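PDB 5DM0: plantazolicin methyltransferase BamL from Bacillus amyloliquefaciens subsp. plantarum, which probably transfers methyl groups to the amino end of desmethylplantazolicin, and is captured here with a desmethylplantazolicin analogue and S-adenosyl-L-homocysteine. Local coordinates for residues E37-S42 with T175-E180; D163-S168 with S192-E197; N167-G172 with Y184-Y189; E197-L202 with V212-G217. All blocks are in the same frame, centred on the assembly; numbering follows the deposited sequence.

Interactions 1, 2 and 3 each line part of the pocket of the bound plantazolicin analogue 5D8. Interaction 2 holds the guanidinium end of the ligand, interaction 3 meets the thiazole beside the arginine-like tail and the same guanidinium, and interaction 1 borders its ring system through Thr40. Interactions 2 and 3 share Asn167 and Ser168 and have centres about 10 Å apart. Interaction 3 meets interaction 1 where Leu185 packs on Thr175 and Ala176; their centres are about 11 Å apart. Interaction 4 continues from interaction 2 through the shared Glu197, with centres about 12 Å apart. It lies at the sheet edge, and its Phe198 side chain is about 10 Å from 5D8.

Interaction 1. Residues E37-S42 with T175-E180; sequences ERETSS and TAQSRE. With 5D8 (ethyl 2-(2-{2-[(1S)-1-amino-4-carbamimidamidobutyl]-1,3-thiazol-4-yl}-5-methyl-1,3-oxazol-4-yl)-1,3-thiazole-4-carboxylate), chain E.
Arg38 and Gln177 stack with an offset. Their guanidinium and amide planes are only 9° apart, and Gln177 CD sits toward the rim of one guanidinium face, 3.6 Å from Arg38 CZ. The Gln177 chain is extended beyond CG, which carries its amide across that face. At the edge of the same group, Arg38 NH2 donates to the backbone oxygen of Thr175 at 3.1 Å. This bond is bent, with an angle of 137° at the hydrogen. Arg38 NE gives a straighter bond of 2.8 Å to Glu39 OE2 within its own segment, on the anti side of the carboxylate. NH2 also forms a salt bridge with Glu181, so the guanidinium has several polar partners besides the Gln177 amide over one face. Glu39 bends at chi2 (-70°), and its carboxylate lies beside Thr175, with OE1 3.9 Å from Thr175 CB. Thr175 OG1 is engaged elsewhere, by Gly172 O and Tyr35 OH. Next to these residues, Thr40 CG2 reaches 5D8 C6 at 3.3 Å and so belongs to the ligand pocket. The contact lies at the surface. It joins the end of helix 26-39 to the loop that leads from helix 169-173 into helix 179-191.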
# COMPACT_ATOMS: atom_id res chain seq x y z
N GLU A 37 -4.72 0.66 -13.87
CA GLU A 37 -3.68 0.23 -14.80
C GLU A 37 -2.99 1.40 -15.49
O GLU A 37 -1.77 1.43 -15.60
CB GLU A 37 -4.26 -0.72 -15.85
CG GLU A 37 -4.62 -2.08 -15.29
CD GLU A 37 -3.40 -2.92 -15.01
OE1 GLU A 37 -2.84 -3.51 -15.97
OE2 GLU A 37 -2.99 -3.00 -13.83
N ARG A 38 -3.79 2.37 -15.92
CA ARG A 38 -3.29 3.49 -16.69
C ARG A 38 -2.54 4.50 -15.82
O ARG A 38 -1.49 4.99 -16.22
CB ARG A 38 -4.43 4.18 -17.45
CG ARG A 38 -3.98 5.26 -18.43
CD ARG A 38 -5.15 6.04 -19.00
NE ARG A 38 -5.79 6.91 -18.02
CZ ARG A 38 -7.06 6.79 -17.61
NH1 ARG A 38 -7.84 5.84 -18.11
NH2 ARG A 38 -7.55 7.63 -16.71
N GLU A 39 -3.08 4.79 -14.64
CA GLU A 39 -2.59 5.92 -13.82
C GLU A 39 -1.77 5.55 -12.57
O GLU A 39 -1.09 6.41 -12.01
CB GLU A 39 -3.76 6.82 -13.41
CG GLU A 39 -4.57 7.40 -14.56
CD GLU A 39 -3.82 8.44 -15.38
OE1 GLU A 39 -2.80 8.97 -14.89
OE2 GLU A 39 -4.25 8.72 -16.52
N THR A 40 -1.85 4.30 -12.12
CA THR A 40 -1.19 3.91 -10.87
C THR A 40 -0.02 2.92 -11.04
O THR A 40 0.66 2.57 -10.07
CB THR A 40 -2.20 3.40 -9.81
OG1 THR A 40 -2.59 2.05 -10.10
CG2 THR A 40 -3.44 4.28 -9.78
N SER A 41 0.21 2.47 -12.28
CA SER A 41 1.29 1.52 -12.58
C SER A 41 2.68 2.09 -12.39
O SER A 41 3.58 1.39 -11.92
CB SER A 41 1.17 0.99 -14.02
OG SER A 41 0.04 0.14 -14.16
N SER A 42 2.86 3.37 -12.74
CA SER A 42 4.16 4.03 -12.69
C SER A 42 4.79 4.08 -11.30
O SER A 42 6.01 3.93 -11.15
CB SER A 42 4.06 5.45 -13.24
OG SER A 42 3.73 5.43 -14.62
N THR A 175 -6.73 13.55 -13.65
CA THR A 175 -6.26 12.35 -14.36
C THR A 175 -7.43 11.51 -14.92
O THR A 175 -7.20 10.55 -15.66
CB THR A 175 -5.40 11.44 -13.47
OG1 THR A 175 -6.20 10.96 -12.38
CG2 THR A 175 -4.18 12.19 -12.93
N ALA A 176 -8.65 11.88 -14.56
CA ALA A 176 -9.85 11.15 -14.99
C ALA A 176 -10.17 11.48 -16.45
O ALA A 176 -10.08 12.63 -16.86
CB ALA A 176 -11.04 11.47 -14.10
N GLN A 177 -10.55 10.45 -17.21
CA GLN A 177 -10.76 10.60 -18.64
C GLN A 177 -12.17 10.24 -19.09
O GLN A 177 -12.43 10.10 -20.30
CB GLN A 177 -9.73 9.76 -19.41
CG GLN A 177 -8.29 10.20 -19.18
CD GLN A 177 -7.31 9.47 -20.06
OE1 GLN A 177 -6.11 9.76 -20.03
NE2 GLN A 177 -7.80 8.52 -20.86
N SER A 178 -13.08 10.11 -18.12
CA SER A 178 -14.49 9.85 -18.40
C SER A 178 -15.35 10.24 -17.19
O SER A 178 -14.83 10.37 -16.08
CB SER A 178 -14.71 8.37 -18.76
OG SER A 178 -14.59 7.54 -17.63
N ARG A 179 -16.65 10.42 -17.41
CA ARG A 179 -17.58 10.70 -16.32
C ARG A 179 -17.57 9.59 -15.26
O ARG A 179 -17.69 9.86 -14.06
CB ARG A 179 -19.01 10.88 -16.84
CG ARG A 179 -19.21 12.06 -17.77
CD ARG A 179 -20.69 12.24 -18.10
NE ARG A 179 -20.91 13.07 -19.28
CZ ARG A 179 -21.00 12.60 -20.53
NH1 ARG A 179 -20.90 11.30 -20.77
NH2 ARG A 179 -21.20 13.44 -21.53
N GLU A 180 -17.42 8.35 -15.72
CA GLU A 180 -17.41 7.17 -14.86
C GLU A 180 -16.18 7.18 -13.96
O GLU A 180 -16.27 6.88 -12.76
CB GLU A 180 -17.45 5.88 -15.69
CG GLU A 180 -18.66 5.72 -16.59
CD GLU A 180 -18.79 6.83 -17.63
OE1 GLU A 180 -17.84 7.06 -18.41
OE2 GLU A 180 -19.86 7.48 -17.67
C1 5D8 E . -6.86 6.18 -7.49
C2 5D8 E . -5.66 5.57 -7.16
C3 5D8 E . -2.90 7.54 -8.04
C4 5D8 E . -6.82 3.72 -6.73
C5 5D8 E . -2.21 6.51 -7.26
C6 5D8 E . -4.34 6.23 -7.33
C8 5D8 E . -2.22 8.59 -8.81
C11 5D8 E . -1.58 10.29 -10.47
C12 5D8 E . -0.56 9.81 -9.65
O14 5D8 E . 1.06 11.36 -10.31
C13 5D8 E . 0.83 10.29 -9.76
O15 5D8 E . 1.91 9.46 -9.24
N2 5D8 E . -0.92 8.84 -8.75
S1 5D8 E . -3.03 9.46 -10.05
N1 5D8 E . -4.21 7.31 -8.14
O9 5D8 E . -3.20 5.67 -6.80
C7 5D8 E . -0.80 6.24 -6.82
S5 5D8 E . -8.00 4.91 -7.20
N3 5D8 E . -5.59 4.26 -6.79
CA 5D8 E . -7.25 2.35 -6.36
N 5D8 E . -6.07 1.53 -6.12
CB 5D8 E . -8.16 2.34 -5.13
CG 5D8 E . -7.66 3.17 -3.96
CD 5D8 E . -8.28 2.63 -2.67
NE 5D8 E . -7.96 3.58 -1.59
CZ 5D8 E . -8.66 4.58 -1.22
NH1 5D8 E . -8.25 5.32 -0.26
NH2 5D8 E . -9.76 4.87 -1.79
C9 5D8 E . 3.27 9.88 -9.32
C10 5D8 E . 4.09 8.82 -10.03

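Interaction 2. Residues D163-S168 with S192-E197; sequences DLDRNS and SLTMEE. With 5D8 (ethyl 2-(2-{2-[(1S)-1-amino-4-carbamimidamidobutyl]-1,3-thiazol-4-yl}-5-methyl-1,3-oxazol-4-yl)-1,3-thiazole-4-carboxylate), chain E.
Glu197 OE1 accepts from two donors on the same face of its carboxylate plane: Arg166 NH2 at 2.9 Å and the backbone N of Thr194 at 3.3 Å. The Arg166 guanidinium meets this carboxylate end-on, NH2 to OE1 and NH1 to OE2, in a two-bond salt bridge. The two planes are 49° apart, so the groups are twisted against each other. Arg166 NH2 also donates to Ser192 O at 2.8 Å, in the carbonyl plane. Thr194 CG2 lies over one face of the guanidinium. The bend of the arginine chain at chi3 (75°) brings its end to these partners. Its backbone N adds a bond to Leu193 O.

Asp165 ties down the neighbouring turn. Its OD2 takes the Met195 N-H from above the carboxylate plane at 3.1 Å. Its OD1 accepts from Asn167 N through the anti lone pair, closing an Asx turn.

Nearer the ligand, Asp163 accepts from both NE and NH1 of the 5D8 guanidinium, with OD2 2.9 Å from NH1. Ser192 OG accepts from the same NH1 and is also bonded to Gln188 O. One water donates to Asp163 OD2 and Leu164 O and accepts from Leu193 N, bridging the two segments next to the Asp163 carboxylate.

Thr194 and Glu197 form a capping box at the start of helix 195-206. The site itself lies at the C-terminal end of strand 157-164, the end of the sheet where Rossmann-like methyltransferases bind their ligands.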
# COMPACT_ATOMS: atom_id res chain seq x y z
N ASP A 163 -1.36 5.24 0.35
CA ASP A 163 -2.76 5.42 -0.03
C ASP A 163 -3.07 6.89 -0.35
O ASP A 163 -2.26 7.78 -0.10
CB ASP A 163 -3.70 4.91 1.08
CG ASP A 163 -5.05 4.45 0.54
OD1 ASP A 163 -5.15 4.17 -0.67
OD2 ASP A 163 -6.03 4.40 1.33
N LEU A 164 -4.25 7.11 -0.93
CA LEU A 164 -4.71 8.45 -1.27
C LEU A 164 -4.89 9.31 -0.03
O LEU A 164 -5.30 8.80 1.01
CB LEU A 164 -6.06 8.36 -1.97
CG LEU A 164 -6.15 7.49 -3.23
CD1 LEU A 164 -7.58 7.52 -3.74
CD2 LEU A 164 -5.15 7.99 -4.26
N ASP A 165 -4.60 10.60 -0.14
CA ASP A 165 -5.05 11.56 0.87
C ASP A 165 -6.34 12.17 0.37
O ASP A 165 -6.43 12.63 -0.76
CB ASP A 165 -4.00 12.67 1.13
CG ASP A 165 -4.41 13.61 2.28
OD1 ASP A 165 -5.52 14.20 2.23
OD2 ASP A 165 -3.63 13.78 3.24
N ARG A 166 -7.35 12.18 1.24
CA ARG A 166 -8.68 12.67 0.90
C ARG A 166 -8.69 14.06 0.25
O ARG A 166 -9.45 14.32 -0.70
CB ARG A 166 -9.55 12.68 2.16
CG ARG A 166 -10.98 13.11 1.91
CD ARG A 166 -11.91 12.66 3.02
NE ARG A 166 -11.77 13.44 4.25
CZ ARG A 166 -11.39 12.94 5.43
NH1 ARG A 166 -11.33 13.75 6.48
NH2 ARG A 166 -11.07 11.65 5.55
N ASN A 167 -7.83 14.95 0.74
CA ASN A 167 -7.82 16.33 0.23
C ASN A 167 -7.18 16.52 -1.15
O ASN A 167 -7.14 17.63 -1.65
CB ASN A 167 -7.17 17.28 1.25
CG ASN A 167 -8.04 17.48 2.49
OD1 ASN A 167 -9.25 17.64 2.38
ND2 ASN A 167 -7.40 17.52 3.66
N SER A 168 -6.67 15.43 -1.74
CA SER A 168 -6.03 15.49 -3.05
C SER A 168 -6.98 15.19 -4.21
O SER A 168 -6.53 15.05 -5.36
CB SER A 168 -4.85 14.52 -3.11
OG SER A 168 -3.79 14.99 -2.30
N SER A 192 -11.00 7.98 1.66
CA SER A 192 -9.61 8.06 2.11
C SER A 192 -9.47 8.80 3.43
O SER A 192 -10.37 9.53 3.86
CB SER A 192 -8.74 8.73 1.04
OG SER A 192 -8.95 8.13 -0.22
N LEU A 193 -8.34 8.57 4.10
CA LEU A 193 -7.95 9.34 5.28
C LEU A 193 -7.21 10.60 4.86
O LEU A 193 -6.78 10.73 3.71
CB LEU A 193 -7.05 8.50 6.20
CG LEU A 193 -7.62 7.22 6.84
CD1 LEU A 193 -6.61 6.57 7.78
CD2 LEU A 193 -8.90 7.50 7.61
N THR A 194 -7.11 11.54 5.80
CA THR A 194 -6.20 12.68 5.68
C THR A 194 -4.94 12.31 6.45
O THR A 194 -4.96 11.39 7.27
CB THR A 194 -6.79 13.94 6.35
OG1 THR A 194 -7.11 13.65 7.71
CG2 THR A 194 -8.04 14.43 5.61
N MET A 195 -3.86 13.03 6.20
CA MET A 195 -2.63 12.86 6.97
C MET A 195 -2.91 12.97 8.47
O MET A 195 -2.40 12.16 9.25
CB MET A 195 -1.58 13.89 6.54
CG MET A 195 -0.31 13.87 7.37
SD MET A 195 0.47 12.26 7.26
CE MET A 195 0.87 12.24 5.53
N GLU A 196 -3.72 13.95 8.85
CA GLU A 196 -4.10 14.18 10.25
C GLU A 196 -4.68 12.91 10.89
O GLU A 196 -4.25 12.50 11.97
CB GLU A 196 -5.10 15.35 10.33
CG GLU A 196 -5.50 15.76 11.75
CD GLU A 196 -6.48 16.92 11.78
OE1 GLU A 196 -7.17 17.18 10.77
OE2 GLU A 196 -6.58 17.59 12.83
N GLU A 197 -5.63 12.29 10.20
CA GLU A 197 -6.27 11.06 10.69
C GLU A 197 -5.30 9.88 10.68
O GLU A 197 -5.27 9.07 11.62
CB GLU A 197 -7.49 10.72 9.83
CG GLU A 197 -8.61 11.74 9.97
CD GLU A 197 -9.69 11.61 8.90
OE1 GLU A 197 -9.51 10.86 7.91
OE2 GLU A 197 -10.74 12.28 9.06
C1 5D8 E . -6.86 6.18 -7.49
C2 5D8 E . -5.66 5.57 -7.16
C3 5D8 E . -2.90 7.54 -8.04
C4 5D8 E . -6.82 3.72 -6.73
C5 5D8 E . -2.21 6.51 -7.26
C6 5D8 E . -4.34 6.23 -7.33
C8 5D8 E . -2.22 8.59 -8.81
C11 5D8 E . -1.58 10.29 -10.47
C12 5D8 E . -0.56 9.81 -9.65
O14 5D8 E . 1.06 11.36 -10.31
C13 5D8 E . 0.83 10.29 -9.76
O15 5D8 E . 1.91 9.46 -9.24
N2 5D8 E . -0.92 8.84 -8.75
S1 5D8 E . -3.03 9.46 -10.05
N1 5D8 E . -4.21 7.31 -8.14
O9 5D8 E . -3.20 5.67 -6.80
C7 5D8 E . -0.80 6.24 -6.82
S5 5D8 E . -8.00 4.91 -7.20
N3 5D8 E . -5.59 4.26 -6.79
CA 5D8 E . -7.25 2.35 -6.36
N 5D8 E . -6.07 1.53 -6.12
CB 5D8 E . -8.16 2.34 -5.13
CG 5D8 E . -7.66 3.17 -3.96
CD 5D8 E . -8.28 2.63 -2.67
NE 5D8 E . -7.96 3.58 -1.59
CZ 5D8 E . -8.66 4.58 -1.22
NH1 5D8 E . -8.25 5.32 -0.26
NH2 5D8 E . -9.76 4.87 -1.79
C9 5D8 E . 3.27 9.88 -9.32
C10 5D8 E . 4.09 8.82 -10.03
O HOH W 1 -6.45 6.92 2.80

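Interaction 3. Residues N167-G172 with Y184-Y189; sequences NSLGEG and YLKDQY. With 5D8 (ethyl 2-(2-{2-[(1S)-1-amino-4-carbamimidamidobutyl]-1,3-thiazol-4-yl}-5-methyl-1,3-oxazol-4-yl)-1,3-thiazole-4-carboxylate), chain E.
The Tyr189 ring lies against the backbone at the start of helix 169-173. Leu169 CA stands over one ring face, 3.8 Å from the centroid and 15° off the normal, a CH-pi contact. The Leu169 side chain crosses Tyr189 at a slant, with its CD1 3.7 Å from Tyr189 CD2. That methyl also rests near the helix backbone at Leu185 O. Gly172 has no side chain, and its CA comes to 3.5 Å from Tyr189 OH. Leu185 CD1 packs on Gly172 O at 3.3 Å.

Further out, Tyr189 also packs on Leu164 of strand 157-164 and on Pro258. Leu185 reaches both ways: while CD1 meets Gly172, CD2 lies 3.7 Å from 5D8 C1. Tyr184, one residue before Leu185, has its OH 3.1 Å from the thiazole sulfur 5D8 S5. A hydrogen bond with Asp36 OD1 helps to position this hydroxyl near the sulfur. Gln188 O accepts from 5D8 NH2 at 3.0 Å.

Helix 179-191 thus uses apolar and CH-pi packing toward helix 169-173, and Leu185 takes part both there and at the ligand. The ligand contacts are more mixed in kind: a backbone carbonyl that accepts a hydrogen bond, a tyrosine hydroxyl beside a sulfur, and a leucine methyl against the thiazole.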
# COMPACT_ATOMS: atom_id res chain seq x y z
N ASN A 167 -7.83 14.95 0.74
CA ASN A 167 -7.82 16.33 0.23
C ASN A 167 -7.18 16.52 -1.15
O ASN A 167 -7.14 17.63 -1.65
CB ASN A 167 -7.17 17.28 1.25
CG ASN A 167 -8.04 17.48 2.49
OD1 ASN A 167 -9.25 17.64 2.38
ND2 ASN A 167 -7.40 17.52 3.66
N SER A 168 -6.67 15.43 -1.74
CA SER A 168 -6.03 15.49 -3.05
C SER A 168 -6.98 15.19 -4.21
O SER A 168 -6.53 15.05 -5.36
CB SER A 168 -4.85 14.52 -3.11
OG SER A 168 -3.79 14.99 -2.30
N LEU A 169 -8.28 15.12 -3.91
CA LEU A 169 -9.32 14.82 -4.90
C LEU A 169 -9.20 15.63 -6.19
O LEU A 169 -9.29 15.07 -7.29
CB LEU A 169 -10.72 14.98 -4.28
CG LEU A 169 -11.96 14.86 -5.18
CD1 LEU A 169 -11.96 13.53 -5.95
CD2 LEU A 169 -13.21 14.97 -4.33
N GLY A 170 -8.96 16.94 -6.06
CA GLY A 170 -8.86 17.85 -7.20
C GLY A 170 -7.79 17.46 -8.20
O GLY A 170 -8.03 17.47 -9.41
N GLU A 171 -6.61 17.09 -7.70
CA GLU A 171 -5.52 16.64 -8.57
C GLU A 171 -5.80 15.25 -9.12
O GLU A 171 -5.44 14.94 -10.25
CB GLU A 171 -4.17 16.67 -7.85
CG GLU A 171 -3.66 18.08 -7.52
CD GLU A 171 -4.59 18.83 -6.57
OE1 GLU A 171 -4.84 18.31 -5.46
OE2 GLU A 171 -5.09 19.91 -6.96
N GLY A 172 -6.45 14.42 -8.30
CA GLY A 172 -6.94 13.12 -8.76
C GLY A 172 -7.85 13.27 -9.98
O GLY A 172 -7.64 12.61 -11.00
N TYR A 184 -15.79 7.40 -9.90
CA TYR A 184 -14.91 6.44 -9.24
C TYR A 184 -14.01 7.17 -8.25
O TYR A 184 -14.00 6.84 -7.06
CB TYR A 184 -14.07 5.72 -10.30
CG TYR A 184 -12.89 4.92 -9.80
CD1 TYR A 184 -13.05 3.93 -8.83
CD2 TYR A 184 -11.62 5.11 -10.35
CE1 TYR A 184 -11.97 3.18 -8.38
CE2 TYR A 184 -10.54 4.36 -9.92
CZ TYR A 184 -10.72 3.40 -8.94
OH TYR A 184 -9.65 2.65 -8.50
N LEU A 185 -13.30 8.18 -8.74
CA LEU A 185 -12.36 8.93 -7.89
C LEU A 185 -13.05 9.71 -6.78
O LEU A 185 -12.55 9.77 -5.66
CB LEU A 185 -11.46 9.84 -8.73
CG LEU A 185 -10.54 9.14 -9.74
CD1 LEU A 185 -9.75 10.17 -10.54
CD2 LEU A 185 -9.59 8.14 -9.08
N LYS A 186 -14.19 10.30 -7.08
CA LYS A 186 -14.97 10.97 -6.04
C LYS A 186 -15.25 10.02 -4.87
O LYS A 186 -15.08 10.38 -3.70
CB LYS A 186 -16.26 11.56 -6.63
CG LYS A 186 -16.00 12.77 -7.53
CD LYS A 186 -17.29 13.33 -8.11
CE LYS A 186 -17.00 14.52 -9.01
NZ LYS A 186 -18.24 15.08 -9.62
N ASP A 187 -15.65 8.79 -5.18
CA ASP A 187 -15.89 7.79 -4.15
C ASP A 187 -14.60 7.34 -3.45
O ASP A 187 -14.59 7.15 -2.23
CB ASP A 187 -16.63 6.58 -4.73
CG ASP A 187 -18.11 6.86 -4.96
OD1 ASP A 187 -18.61 7.92 -4.53
OD2 ASP A 187 -18.78 6.00 -5.59
N GLN A 188 -13.53 7.17 -4.21
CA GLN A 188 -12.25 6.71 -3.64
C GLN A 188 -11.67 7.76 -2.69
O GLN A 188 -11.25 7.43 -1.58
CB GLN A 188 -11.24 6.40 -4.73
CG GLN A 188 -11.65 5.28 -5.68
CD GLN A 188 -12.09 4.01 -4.97
OE1 GLN A 188 -13.17 3.46 -5.26
NE2 GLN A 188 -11.29 3.54 -4.03
N TYR A 189 -11.66 9.01 -3.12
CA TYR A 189 -11.09 10.05 -2.27
C TYR A 189 -11.94 10.29 -1.02
O TYR A 189 -11.40 10.51 0.06
CB TYR A 189 -10.83 11.34 -3.07
CG TYR A 189 -9.55 11.27 -3.89
CD1 TYR A 189 -8.32 11.63 -3.34
CD2 TYR A 189 -9.58 10.83 -5.22
CE1 TYR A 189 -7.16 11.57 -4.08
CE2 TYR A 189 -8.42 10.75 -5.97
CZ TYR A 189 -7.21 11.12 -5.39
OH TYR A 189 -6.06 11.05 -6.11
C1 5D8 E . -6.86 6.18 -7.49
C2 5D8 E . -5.66 5.57 -7.16
C3 5D8 E . -2.90 7.54 -8.04
C4 5D8 E . -6.82 3.72 -6.73
C5 5D8 E . -2.21 6.51 -7.26
C6 5D8 E . -4.34 6.23 -7.33
C8 5D8 E . -2.22 8.59 -8.81
C11 5D8 E . -1.58 10.29 -10.47
C12 5D8 E . -0.56 9.81 -9.65
O14 5D8 E . 1.06 11.36 -10.31
C13 5D8 E . 0.83 10.29 -9.76
O15 5D8 E . 1.91 9.46 -9.24
N2 5D8 E . -0.92 8.84 -8.75
S1 5D8 E . -3.03 9.46 -10.05
N1 5D8 E . -4.21 7.31 -8.14
O9 5D8 E . -3.20 5.67 -6.80
C7 5D8 E . -0.80 6.24 -6.82
S5 5D8 E . -8.00 4.91 -7.20
N3 5D8 E . -5.59 4.26 -6.79
CA 5D8 E . -7.25 2.35 -6.36
N 5D8 E . -6.07 1.53 -6.12
CB 5D8 E . -8.16 2.34 -5.13
CG 5D8 E . -7.66 3.17 -3.96
CD 5D8 E . -8.28 2.63 -2.67
NE 5D8 E . -7.96 3.58 -1.59
CZ 5D8 E . -8.66 4.58 -1.22
NH1 5D8 E . -8.25 5.32 -0.26
NH2 5D8 E . -9.76 4.87 -1.79
C9 5D8 E . 3.27 9.88 -9.32
C10 5D8 E . 4.09 8.82 -10.03

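Interaction 4. Residues E197-L202 with V212-G217; sequences EFKQLL and VSFHVG
Leu202 packs on Phe214 and Val216 where helix 195-206 lies against edge strand 212-217 of the Rossmann-like methyltransferase sheet. The short segments run antiparallel, 174° apart, with their axes 8.8 Å from each other. Leu202 CB sits over one face of the Phe214 ring, 4.0 Å from its centroid and 28° off the normal, a CH-pi contact. Its nearest ring atom is CD2, at 3.5 Å. With CG beside the backbone nitrogen (chi1 -66°), the Leu202 chain carries on to Val216. There its tip CD1 meets both Val216 CB and CG2, each at 3.8 Å. CD1 also lies over the centre of the Phe198 ring, a neighbour on its own helix.

The Val216 methyls part to meet different residues. CG1 lies against the aliphatic chain of Lys199, which crosses it at about a right angle, 3.9 Å from Lys199 CG. The strand is joined by backbone bonds to strand 260-268, and Leu202 and Phe198 also touch Ile265 and Leu261 of that strand, respectively. These side chains lie between the helix and the sheet. On the Phe198 side, Val216 CG2 comes to 3.4 Å from Phe198 CD2.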
# COMPACT_ATOMS: atom_id res chain seq x y z
N GLU A 197 -5.63 12.29 10.20
CA GLU A 197 -6.27 11.06 10.69
C GLU A 197 -5.30 9.88 10.68
O GLU A 197 -5.27 9.07 11.62
CB GLU A 197 -7.49 10.72 9.83
CG GLU A 197 -8.61 11.74 9.97
CD GLU A 197 -9.69 11.61 8.90
OE1 GLU A 197 -9.51 10.86 7.91
OE2 GLU A 197 -10.74 12.28 9.06
N PHE A 198 -4.52 9.79 9.62
CA PHE A 198 -3.63 8.66 9.39
C PHE A 198 -2.56 8.61 10.48
O PHE A 198 -2.24 7.54 11.01
CB PHE A 198 -3.04 8.76 7.98
CG PHE A 198 -2.28 7.54 7.53
CD1 PHE A 198 -2.77 6.26 7.75
CD2 PHE A 198 -1.09 7.69 6.82
CE1 PHE A 198 -2.06 5.14 7.31
CE2 PHE A 198 -0.39 6.58 6.37
CZ PHE A 198 -0.87 5.31 6.61
N LYS A 199 -2.02 9.78 10.82
CA LYS A 199 -1.05 9.89 11.91
C LYS A 199 -1.64 9.40 13.23
O LYS A 199 -0.99 8.67 13.98
CB LYS A 199 -0.60 11.34 12.05
CG LYS A 199 0.51 11.55 13.06
CD LYS A 199 0.71 13.02 13.37
CE LYS A 199 1.39 13.75 12.22
NZ LYS A 199 1.61 15.19 12.56
N GLN A 200 -2.86 9.82 13.53
CA GLN A 200 -3.54 9.39 14.76
C GLN A 200 -3.71 7.88 14.75
O GLN A 200 -3.52 7.22 15.77
CB GLN A 200 -4.93 10.01 14.85
CG GLN A 200 -4.98 11.50 15.08
CD GLN A 200 -6.40 12.00 15.04
OE1 GLN A 200 -7.23 11.64 15.90
NE2 GLN A 200 -6.71 12.81 14.04
N LEU A 201 -4.09 7.34 13.59
CA LEU A 201 -4.29 5.91 13.47
C LEU A 201 -2.99 5.16 13.75
O LEU A 201 -2.97 4.20 14.52
CB LEU A 201 -4.86 5.53 12.10
CG LEU A 201 -5.37 4.10 11.92
CD1 LEU A 201 -6.48 4.08 10.90
CD2 LEU A 201 -4.26 3.13 11.53
N LEU A 202 -1.90 5.60 13.13
CA LEU A 202 -0.63 4.91 13.32
C LEU A 202 -0.14 5.01 14.77
O LEU A 202 0.41 4.05 15.31
CB LEU A 202 0.43 5.46 12.36
CG LEU A 202 0.15 5.19 10.89
CD1 LEU A 202 1.08 6.04 10.03
CD2 LEU A 202 0.30 3.71 10.57
N VAL A 212 7.81 -1.43 18.66
CA VAL A 212 7.10 -1.07 17.43
C VAL A 212 6.97 0.45 17.36
O VAL A 212 6.50 1.08 18.31
CB VAL A 212 5.71 -1.75 17.33
CG1 VAL A 212 4.99 -1.31 16.07
CG2 VAL A 212 5.84 -3.27 17.36
N SER A 213 7.36 1.03 16.24
CA SER A 213 7.29 2.47 16.07
C SER A 213 6.60 2.78 14.74
O SER A 213 6.29 1.86 13.98
CB SER A 213 8.69 3.06 16.08
OG SER A 213 9.46 2.52 15.01
N PHE A 214 6.36 4.06 14.48
CA PHE A 214 5.79 4.45 13.19
C PHE A 214 6.45 5.69 12.58
O PHE A 214 7.15 6.44 13.26
CB PHE A 214 4.25 4.62 13.26
CG PHE A 214 3.81 5.96 13.80
CD1 PHE A 214 3.64 6.15 15.17
CD2 PHE A 214 3.55 7.03 12.94
CE1 PHE A 214 3.23 7.38 15.68
CE2 PHE A 214 3.13 8.26 13.44
CZ PHE A 214 2.97 8.43 14.81
N HIS A 215 6.21 5.87 11.28
CA HIS A 215 6.57 7.09 10.57
C HIS A 215 5.47 7.39 9.57
O HIS A 215 4.95 6.48 8.92
CB HIS A 215 7.90 6.95 9.82
CG HIS A 215 8.37 8.23 9.18
ND1 HIS A 215 9.20 9.12 9.82
CD2 HIS A 215 8.10 8.77 7.97
CE1 HIS A 215 9.42 10.16 9.04
NE2 HIS A 215 8.76 9.97 7.91
N VAL A 216 5.13 8.67 9.45
CA VAL A 216 4.13 9.08 8.48
C VAL A 216 4.63 10.30 7.72
O VAL A 216 5.41 11.10 8.25
CB VAL A 216 2.76 9.34 9.16
CG1 VAL A 216 2.76 10.63 9.98
CG2 VAL A 216 1.64 9.31 8.15
N GLY A 217 4.21 10.43 6.46
CA GLY A 217 4.59 11.58 5.66
C GLY A 217 3.96 11.52 4.30
O GLY A 217 3.47 10.48 3.87